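Local coordinates for putative lipoprotein (Bacteroides ovatus, PDB 3OQQ) that is of unknown function but, as a putative lipoprotein, is probably carried outside the cytoplasm and binds several calcium ions, at residues A[21-26]-A[41-46]; A[346-351]-A[375-380]. All coordinates share one frame; numbering follows the deposited sequence.

Overall arrangement
Two contacts on opposite sides of the chain's centre stand about 39 Å apart, centre to centre, with about 21 Å between their nearest atoms, so neither touches the other. They follow in series along the chain: interaction 1 is complete before interaction 2 begins. Residues 21-26 and 41-46 lie in the DUF4841 range, where interaction 1 joins strand 23-26 to the end of strand 36-41. Residues 346-351 and 375-380 lie in the DUF4842 range, where interaction 2 joins the loop after strand 343-346 to the loop after helix 357-364. One is mainly strand pairing and the other loop against loop, in different parts of this single-chain, strand-rich, calcium-binding protein.

Interaction 1: residues A[21-26]-A[41-46]; sequences TLVNVY and VLVKDS
Antiparallel strand pairing joins V23 to V41, where strand 23-26 meets the end of strand 36-41 and the chain runs on into the loop before strand 46-54. The two residues form a hydrogen-bonded pair. V23 N donates a hydrogen bond to V41 O (2.9 Å), and V41 N returns a nearly straight bond to V23 O at 3.0 Å (178°). V41 O also receives a CA-H...O contact from L22 CA at 3.3 Å, so one carbonyl serves two adjacent residues.

Past the pair the backbones diverge, and a water bridges T21 O and V43 N where the next direct bond of the register would fall. The water donates to T21 O (2.7 Å) and accepts from V43 N (2.8 Å). The side chains of V23 and V41 share a face of the pairing. Methyl CG2 of V23, set between its own backbone N and carbonyl carbon (CG1 at chi1 -60°), rests against V41 CB and meets V43 CG2 at 3.7 Å, the two valine side chains crossing at about a right angle. L22 leans the other way, its CD2 branch resting on L42 CB at 3.7 Å, while T21 CG2 only grazes L42 CD1.

T21 OG1 is hydrogen-bonded to V110 O, and L42 N to the side chain of Q165. L42 touches Q164, a calcium ligand with N114 and D117, and its side chain lies about 6 Å from a bound calcium ion, placing the loop beside that site. L103 of strand 96-104 packs on V41 and V43; strand 59-65 pairs with the other edge of strand 23-26 and touches V23 through M62 and Y64.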
ATOM      1  N   THR A  21     -15.224  -2.686 -24.378  1.00 32.02           N
ATOM      2  CA  THR A  21     -16.217  -3.503 -23.666  1.00 30.86           C
ATOM      3  C   THR A  21     -15.830  -3.733 -22.219  1.00 31.35           C
ATOM      4  O   THR A  21     -16.695  -4.040 -21.383  1.00 30.49           O
ATOM      5  CB  THR A  21     -16.454  -4.850 -24.359  1.00 35.84           C
ATOM      6  OG1 THR A  21     -17.673  -5.385 -23.833  1.00 34.04           O
ATOM      7  CG2 THR A  21     -15.311  -5.864 -24.113  1.00 28.86           C
ATOM      8  N   LEU A  22     -14.530  -3.634 -21.924  1.00 26.05           N
ATOM      9  CA  LEU A  22     -14.016  -3.889 -20.582  1.00 24.92           C
ATOM     10  C   LEU A  22     -14.566  -2.865 -19.589  1.00 31.21           C
ATOM     11  O   LEU A  22     -14.897  -1.731 -19.966  1.00 31.37           O
ATOM     12  CB  LEU A  22     -12.487  -3.916 -20.585  1.00 24.23           C
ATOM     13  CG  LEU A  22     -11.848  -4.767 -21.689  1.00 27.91           C
ATOM     14  CD1 LEU A  22     -10.359  -4.647 -21.649  1.00 27.69           C
ATOM     15  CD2 LEU A  22     -12.237  -6.210 -21.559  1.00 27.72           C
ATOM     16  N   VAL A  23     -14.746  -3.304 -18.333  1.00 26.36           N
ATOM     17  CA  VAL A  23     -15.374  -2.467 -17.318  1.00 24.09           C
ATOM     18  C   VAL A  23     -14.404  -2.141 -16.164  1.00 26.36           C
ATOM     19  O   VAL A  23     -13.414  -2.836 -15.946  1.00 24.88           O
ATOM     20  CB  VAL A  23     -16.704  -3.106 -16.795  1.00 26.84           C
ATOM     21  CG1 VAL A  23     -17.723  -3.282 -17.928  1.00 26.97           C
ATOM     22  CG2 VAL A  23     -16.457  -4.438 -16.076  1.00 26.34           C
ATOM     23  N   ASN A  24     -14.747  -1.110 -15.398  1.00 22.81           N
ATOM     24  CA  ASN A  24     -13.993  -0.711 -14.220  1.00 22.21           C
ATOM     25  C   ASN A  24     -14.905  -0.792 -13.014  1.00 27.45           C
ATOM     26  O   ASN A  24     -16.060  -0.404 -13.114  1.00 27.84           O
ATOM     27  CB  ASN A  24     -13.429   0.679 -14.411  1.00 23.23           C
ATOM     28  CG  ASN A  24     -12.397   0.723 -15.502  1.00 38.95           C
ATOM     29  OD1 ASN A  24     -11.479  -0.091 -15.559  1.00 30.54           O
ATOM     30  ND2 ASN A  24     -12.555   1.643 -16.424  1.00 36.25           N
ATOM     31  N   VAL A  25     -14.409  -1.363 -11.900  1.00 24.09           N
ATOM     32  CA  VAL A  25     -15.182  -1.524 -10.663  1.00 22.38           C
ATOM     33  C   VAL A  25     -14.545  -0.647  -9.584  1.00 25.80           C
ATOM     34  O   VAL A  25     -13.325  -0.700  -9.396  1.00 25.28           O
ATOM     35  CB  VAL A  25     -15.290  -3.008 -10.235  1.00 24.75           C
ATOM     36  CG1 VAL A  25     -16.129  -3.163  -8.964  1.00 23.98           C
ATOM     37  CG2 VAL A  25     -15.851  -3.867 -11.379  1.00 24.51           C
ATOM     38  N   TYR A  26     -15.366   0.175  -8.902  1.00 21.09           N
ATOM     39  CA  TYR A  26     -14.933   1.132  -7.865  1.00 20.17           C
ATOM     40  C   TYR A  26     -15.659   0.890  -6.540  1.00 25.65           C
ATOM     41  O   TYR A  26     -16.796   0.407  -6.544  1.00 24.98           O
ATOM     42  CB  TYR A  26     -15.247   2.585  -8.326  1.00 21.28           C
ATOM     43  CG  TYR A  26     -14.631   2.972  -9.657  1.00 21.32           C
ATOM     44  CD1 TYR A  26     -15.265   2.665 -10.859  1.00 23.13           C
ATOM     45  CD2 TYR A  26     -13.433   3.673  -9.712  1.00 20.68           C
ATOM     46  CE1 TYR A  26     -14.679   2.975 -12.082  1.00 21.88           C
ATOM     47  CE2 TYR A  26     -12.833   3.989 -10.934  1.00 21.19           C
ATOM     48  CZ  TYR A  26     -13.470   3.652 -12.115  1.00 27.69           C
ATOM     49  OH  TYR A  26     -12.903   4.001 -13.318  1.00 29.51           O
ATOM     50  N   VAL A  41     -11.869  -5.162 -16.921  1.00 25.11           N
ATOM     51  CA  VAL A  41     -12.467  -6.480 -16.687  1.00 25.12           C
ATOM     52  C   VAL A  41     -13.394  -6.867 -17.816  1.00 31.27           C
ATOM     53  O   VAL A  41     -14.315  -6.122 -18.131  1.00 30.55           O
ATOM     54  CB  VAL A  41     -13.255  -6.454 -15.346  1.00 26.65           C
ATOM     55  CG1 VAL A  41     -13.831  -7.821 -14.996  1.00 25.79           C
ATOM     56  CG2 VAL A  41     -12.386  -5.922 -14.219  1.00 24.95           C
ATOM     57  N   LEU A  42     -13.189  -8.057 -18.384  1.00 29.56           N
ATOM     58  CA  LEU A  42     -14.078  -8.577 -19.417  1.00 30.39           C
ATOM     59  C   LEU A  42     -15.243  -9.291 -18.725  1.00 36.02           C
ATOM     60  O   LEU A  42     -15.016 -10.159 -17.875  1.00 36.38           O
ATOM     61  CB  LEU A  42     -13.306  -9.520 -20.365  1.00 30.34           C
ATOM     62  CG  LEU A  42     -14.113 -10.408 -21.311  1.00 35.32           C
ATOM     63  CD1 LEU A  42     -14.872  -9.588 -22.345  1.00 34.59           C
ATOM     64  CD2 LEU A  42     -13.215 -11.399 -21.990  1.00 37.44           C
ATOM     65  N   VAL A  43     -16.482  -8.909 -19.068  1.00 31.88           N
ATOM     66  CA  VAL A  43     -17.677  -9.541 -18.507  1.00 31.41           C
ATOM     67  C   VAL A  43     -18.437 -10.167 -19.651  1.00 39.99           C
ATOM     68  O   VAL A  43     -19.150  -9.473 -20.367  1.00 40.94           O
ATOM     69  CB  VAL A  43     -18.581  -8.596 -17.660  1.00 32.83           C
ATOM     70  CG1 VAL A  43     -19.727  -9.372 -17.010  1.00 32.66           C
ATOM     71  CG2 VAL A  43     -17.777  -7.849 -16.600  1.00 30.72           C
ATOM     72  N   LYS A  44     -18.252 -11.477 -19.844  1.00 40.34           N
ATOM     73  CA  LYS A  44     -18.952 -12.268 -20.857  1.00 42.68           C
ATOM     74  C   LYS A  44     -20.019 -13.038 -20.088  1.00 50.15           C
ATOM     75  O   LYS A  44     -19.688 -13.917 -19.285  1.00 50.06           O
ATOM     76  CB  LYS A  44     -17.982 -13.174 -21.638  1.00 45.41           C
ATOM     77  CG  LYS A  44     -18.606 -13.831 -22.864  1.00 64.98           C
ATOM     78  CD  LYS A  44     -17.892 -15.119 -23.234  1.00 80.72           C
ATOM     79  CE  LYS A  44     -18.683 -15.916 -24.246  1.00 96.49           C
ATOM     80  NZ  LYS A  44     -18.217 -17.324 -24.320  1.00107.82           N
ATOM     81  N   ASP A  45     -21.288 -12.622 -20.263  1.00 49.19           N
ATOM     82  CA  ASP A  45     -22.497 -13.116 -19.590  1.00 51.19           C
ATOM     83  C   ASP A  45     -22.445 -12.635 -18.124  1.00 53.40           C
ATOM     84  O   ASP A  45     -22.979 -11.563 -17.808  1.00 51.39           O
ATOM     85  CB  ASP A  45     -22.684 -14.652 -19.721  1.00 55.32           C
ATOM     86  CG  ASP A  45     -22.411 -15.218 -21.110  1.00 72.27           C
ATOM     87  OD1 ASP A  45     -23.069 -14.768 -22.078  1.00 75.35           O
ATOM     88  OD2 ASP A  45     -21.547 -16.114 -21.226  1.00 77.66           O
ATOM     89  N   SER A  46     -21.745 -13.380 -17.252  1.00 49.90           N
ATOM     90  CA  SER A  46     -21.578 -12.977 -15.855  1.00 48.22           C
ATOM     91  C   SER A  46     -20.163 -13.339 -15.369  1.00 49.51           C
ATOM     92  O   SER A  46     -19.510 -14.196 -15.963  1.00 49.87           O
ATOM     93  CB  SER A  46     -22.662 -13.581 -14.964  1.00 51.96           C
ATOM     94  OG  SER A  46     -22.378 -14.922 -14.614  1.00 62.68           O
TER
HETATM   95  O   HOH W   1     -17.000  -6.616 -20.609  1.00 33.48           O

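Interaction 2: residues A[346-351]-A[375-380]; sequences HMRGYA and YYSNTK
Y376 and Y375 pack against the 346-351 loop and share Y350 O between them. The backbone N of H346 sits over the centre of one face of the Y376 ring, while Y350 O lies in plane at that ring's edge, 3.3 Å from Y376 CD2. The imidazole of H346 is nearly parallel to the Y376 ring (30°) but offset well to one side, centroids 5.3 Å apart. A351 makes a CH-pi contact with Y375, its CA 3.7 Å from the ring centroid, and A351 CB touches Y375 CE2 at 3.7 Å.

One backbone and one side-chain hydrogen bond cross the contact. Within a type II turn from M347 to Y350, G349, at positive phi, donates from N to Y375 O at 2.9 Å. R348, extended from CG to NE, runs alongside S377 and donates from NE to S377 OG (2.9 Å, 143°), close to the guanidinium plane. One water joins R348 NH2 to S377 OG, and another links H346 O with Y376 O.

Further out, E344 accepts hydrogen bonds from H346 NE2 on its carboxylate and Y376 OH on its backbone carbonyl, S377 OG is hydrogen-bonded to S382 O, and H346 stacks on F336 of strand 333-339. The contact thus joins the loop leaving strand 343-346 to the one following helix 357-364, whose Y360 OH is hydrogen-bonded to Y376 N.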
ATOM      1  N   HIS A 346       7.248  -3.418  12.410  1.00 17.56           N
ATOM      2  CA  HIS A 346       6.149  -3.827  11.536  1.00 16.62           C
ATOM      3  C   HIS A 346       4.832  -3.537  12.274  1.00 20.41           C
ATOM      4  O   HIS A 346       4.854  -3.235  13.470  1.00 19.07           O
ATOM      5  CB  HIS A 346       6.273  -5.326  11.182  1.00 16.67           C
ATOM      6  CG  HIS A 346       7.476  -5.662  10.349  1.00 19.13           C
ATOM      7  ND1 HIS A 346       7.342  -6.082   9.054  1.00 20.09           N
ATOM      8  CD2 HIS A 346       8.792  -5.644  10.669  1.00 20.43           C
ATOM      9  CE1 HIS A 346       8.571  -6.317   8.619  1.00 19.57           C
ATOM     10  NE2 HIS A 346       9.477  -6.054   9.552  1.00 20.09           N
HETATM   11  N   MSE A 347       3.691  -3.679  11.591  1.00 16.62           N
HETATM   12  CA  MSE A 347       2.387  -3.520  12.254  1.00 14.79           C
HETATM   13  C   MSE A 347       2.065  -4.790  13.063  1.00 19.51           C
HETATM   14  O   MSE A 347       2.699  -5.820  12.861  1.00 15.09           O
HETATM   15  CB  MSE A 347       1.280  -3.249  11.233  1.00 16.23           C
HETATM   16  CG  MSE A 347       1.557  -2.009  10.390  1.00 20.65           C
HETATM   17 SE   MSE A 347       0.140  -1.564   9.168  0.75 25.14          SE
HETATM   18  CE  MSE A 347       0.328  -3.043   7.952  1.00 23.03           C
ATOM     19  N   ARG A 348       1.076  -4.711  13.981  1.00 19.20           N
ATOM     20  CA  ARG A 348       0.680  -5.851  14.804  1.00 19.67           C
ATOM     21  C   ARG A 348       0.373  -7.084  13.956  1.00 23.69           C
ATOM     22  O   ARG A 348      -0.369  -6.991  12.971  1.00 22.01           O
ATOM     23  CB  ARG A 348      -0.554  -5.475  15.642  1.00 18.51           C
ATOM     24  CG  ARG A 348      -0.953  -6.554  16.602  1.00 20.85           C
ATOM     25  CD  ARG A 348      -2.186  -6.183  17.402  1.00 22.46           C
ATOM     26  NE  ARG A 348      -2.419  -7.169  18.460  1.00 25.94           N
ATOM     27  CZ  ARG A 348      -3.212  -8.229  18.348  1.00 36.27           C
ATOM     28  NH1 ARG A 348      -3.868  -8.462  17.219  1.00 25.75           N
ATOM     29  NH2 ARG A 348      -3.356  -9.064  19.365  1.00 24.39           N
ATOM     30  N   GLY A 349       0.952  -8.216  14.361  1.00 20.79           N
ATOM     31  CA  GLY A 349       0.736  -9.503  13.725  1.00 20.46           C
ATOM     32  C   GLY A 349       1.601  -9.763  12.513  1.00 25.13           C
ATOM     33  O   GLY A 349       1.470 -10.818  11.902  1.00 24.58           O
ATOM     34  N   TYR A 350       2.468  -8.801  12.133  1.00 22.53           N
ATOM     35  CA  TYR A 350       3.344  -8.930  10.958  1.00 21.58           C
ATOM     36  C   TYR A 350       4.758  -9.260  11.386  1.00 24.13           C
ATOM     37  O   TYR A 350       5.310  -8.626  12.301  1.00 24.09           O
ATOM     38  CB  TYR A 350       3.306  -7.642  10.113  1.00 22.14           C
ATOM     39  CG  TYR A 350       1.997  -7.442   9.374  1.00 23.64           C
ATOM     40  CD1 TYR A 350       0.906  -6.828   9.992  1.00 24.91           C
ATOM     41  CD2 TYR A 350       1.862  -7.820   8.039  1.00 24.38           C
ATOM     42  CE1 TYR A 350      -0.279  -6.576   9.290  1.00 22.61           C
ATOM     43  CE2 TYR A 350       0.680  -7.594   7.337  1.00 25.37           C
ATOM     44  CZ  TYR A 350      -0.383  -6.958   7.962  1.00 27.66           C
ATOM     45  OH  TYR A 350      -1.540  -6.749   7.254  1.00 24.20           O
ATOM     46  N   ALA A 351       5.345 -10.251  10.709  1.00 19.25           N
ATOM     47  CA  ALA A 351       6.669 -10.800  11.008  1.00 18.91           C
ATOM     48  C   ALA A 351       7.823  -9.868  10.660  1.00 22.06           C
ATOM     49  O   ALA A 351       7.780  -9.148   9.649  1.00 22.24           O
ATOM     50  CB  ALA A 351       6.866 -12.114  10.245  1.00 18.90           C
ATOM     51  N   TYR A 375       3.195 -10.770  16.956  1.00 24.35           N
ATOM     52  CA  TYR A 375       4.306  -9.895  16.530  1.00 22.29           C
ATOM     53  C   TYR A 375       3.990  -8.416  16.765  1.00 23.58           C
ATOM     54  O   TYR A 375       2.869  -7.992  16.494  1.00 21.79           O
ATOM     55  CB  TYR A 375       4.616 -10.071  15.038  1.00 21.49           C
ATOM     56  CG  TYR A 375       5.257 -11.379  14.648  1.00 20.97           C
ATOM     57  CD1 TYR A 375       6.526 -11.716  15.104  1.00 22.83           C
ATOM     58  CD2 TYR A 375       4.651 -12.220  13.720  1.00 21.10           C
ATOM     59  CE1 TYR A 375       7.144 -12.906  14.710  1.00 24.92           C
ATOM     60  CE2 TYR A 375       5.271 -13.399  13.297  1.00 22.31           C
ATOM     61  CZ  TYR A 375       6.526 -13.725  13.778  1.00 30.58           C
ATOM     62  OH  TYR A 375       7.139 -14.877  13.349  1.00 37.12           O
ATOM     63  N   TYR A 376       4.996  -7.637  17.209  1.00 18.91           N
ATOM     64  CA  TYR A 376       4.933  -6.190  17.405  1.00 18.49           C
ATOM     65  C   TYR A 376       3.633  -5.701  18.107  1.00 25.02           C
ATOM     66  O   TYR A 376       2.940  -4.800  17.621  1.00 25.71           O
ATOM     67  CB  TYR A 376       5.115  -5.497  16.044  1.00 17.39           C
ATOM     68  CG  TYR A 376       6.504  -5.687  15.469  1.00 16.57           C
ATOM     69  CD1 TYR A 376       7.583  -4.937  15.934  1.00 17.82           C
ATOM     70  CD2 TYR A 376       6.739  -6.615  14.458  1.00 16.98           C
ATOM     71  CE1 TYR A 376       8.864  -5.104  15.402  1.00 16.23           C
ATOM     72  CE2 TYR A 376       8.017  -6.802  13.927  1.00 17.92           C
ATOM     73  CZ  TYR A 376       9.074  -6.036  14.393  1.00 24.98           C
ATOM     74  OH  TYR A 376      10.324  -6.203  13.841  1.00 24.30           O
ATOM     75  N   SER A 377       3.332  -6.254  19.284  1.00 22.97           N
ATOM     76  CA  SER A 377       2.120  -5.833  19.992  1.00 22.90           C
ATOM     77  C   SER A 377       2.317  -5.889  21.464  1.00 27.79           C
ATOM     78  O   SER A 377       2.871  -6.881  21.936  1.00 27.28           O
ATOM     79  CB  SER A 377       0.947  -6.721  19.598  1.00 25.47           C
ATOM     80  OG  SER A 377      -0.265  -6.248  20.155  1.00 31.42           O
ATOM     81  N   ASN A 378       1.839  -4.858  22.223  1.00 25.47           N
ATOM     82  CA  ASN A 378       1.977  -4.925  23.681  1.00 27.20           C
ATOM     83  C   ASN A 378       0.968  -5.968  24.226  1.00 34.41           C
ATOM     84  O   ASN A 378       0.196  -6.533  23.442  1.00 34.51           O
ATOM     85  CB  ASN A 378       1.889  -3.532  24.370  1.00 26.92           C
ATOM     86  CG  ASN A 378       0.518  -2.912  24.548  1.00 41.05           C
ATOM     87  OD1 ASN A 378      -0.523  -3.465  24.171  1.00 33.97           O
ATOM     88  ND2 ASN A 378       0.497  -1.697  25.065  1.00 31.64           N
ATOM     89  N   THR A 379       0.992  -6.251  25.537  1.00 33.83           N
ATOM     90  CA  THR A 379       0.140  -7.292  26.132  1.00 36.02           C
ATOM     91  C   THR A 379      -1.369  -6.946  26.078  1.00 44.29           C
ATOM     92  O   THR A 379      -2.207  -7.841  26.283  1.00 44.67           O
ATOM     93  CB  THR A 379       0.576  -7.601  27.571  1.00 41.76           C
ATOM     94  OG1 THR A 379       0.542  -6.389  28.325  1.00 42.61           O
ATOM     95  CG2 THR A 379       1.961  -8.211  27.636  1.00 39.09           C
ATOM     96  N   LYS A 380      -1.706  -5.680  25.729  1.00 41.76           N
ATOM     97  CA  LYS A 380      -3.089  -5.211  25.637  1.00 41.71           C
ATOM     98  C   LYS A 380      -3.549  -5.006  24.158  1.00 41.99           C
ATOM     99  O   LYS A 380      -4.517  -4.291  23.904  1.00 40.50           O
ATOM    100  CB  LYS A 380      -3.260  -3.927  26.465  1.00 45.33           C
ATOM    101  CG  LYS A 380      -3.007  -4.140  27.967  1.00 54.43           C
ATOM    102  CD  LYS A 380      -3.305  -2.893  28.795  1.00 68.00           C
ATOM    103  CE  LYS A 380      -2.194  -1.865  28.775  1.00 82.06           C
ATOM    104  NZ  LYS A 380      -2.655  -0.549  29.299  1.00 91.33           N
TER
HETATM  105  O   HOH W   2       2.940  -3.041  15.692  1.00 19.40           O
HETATM  106  O   HOH W   3      -1.510  -8.548  21.468  1.00 24.07           O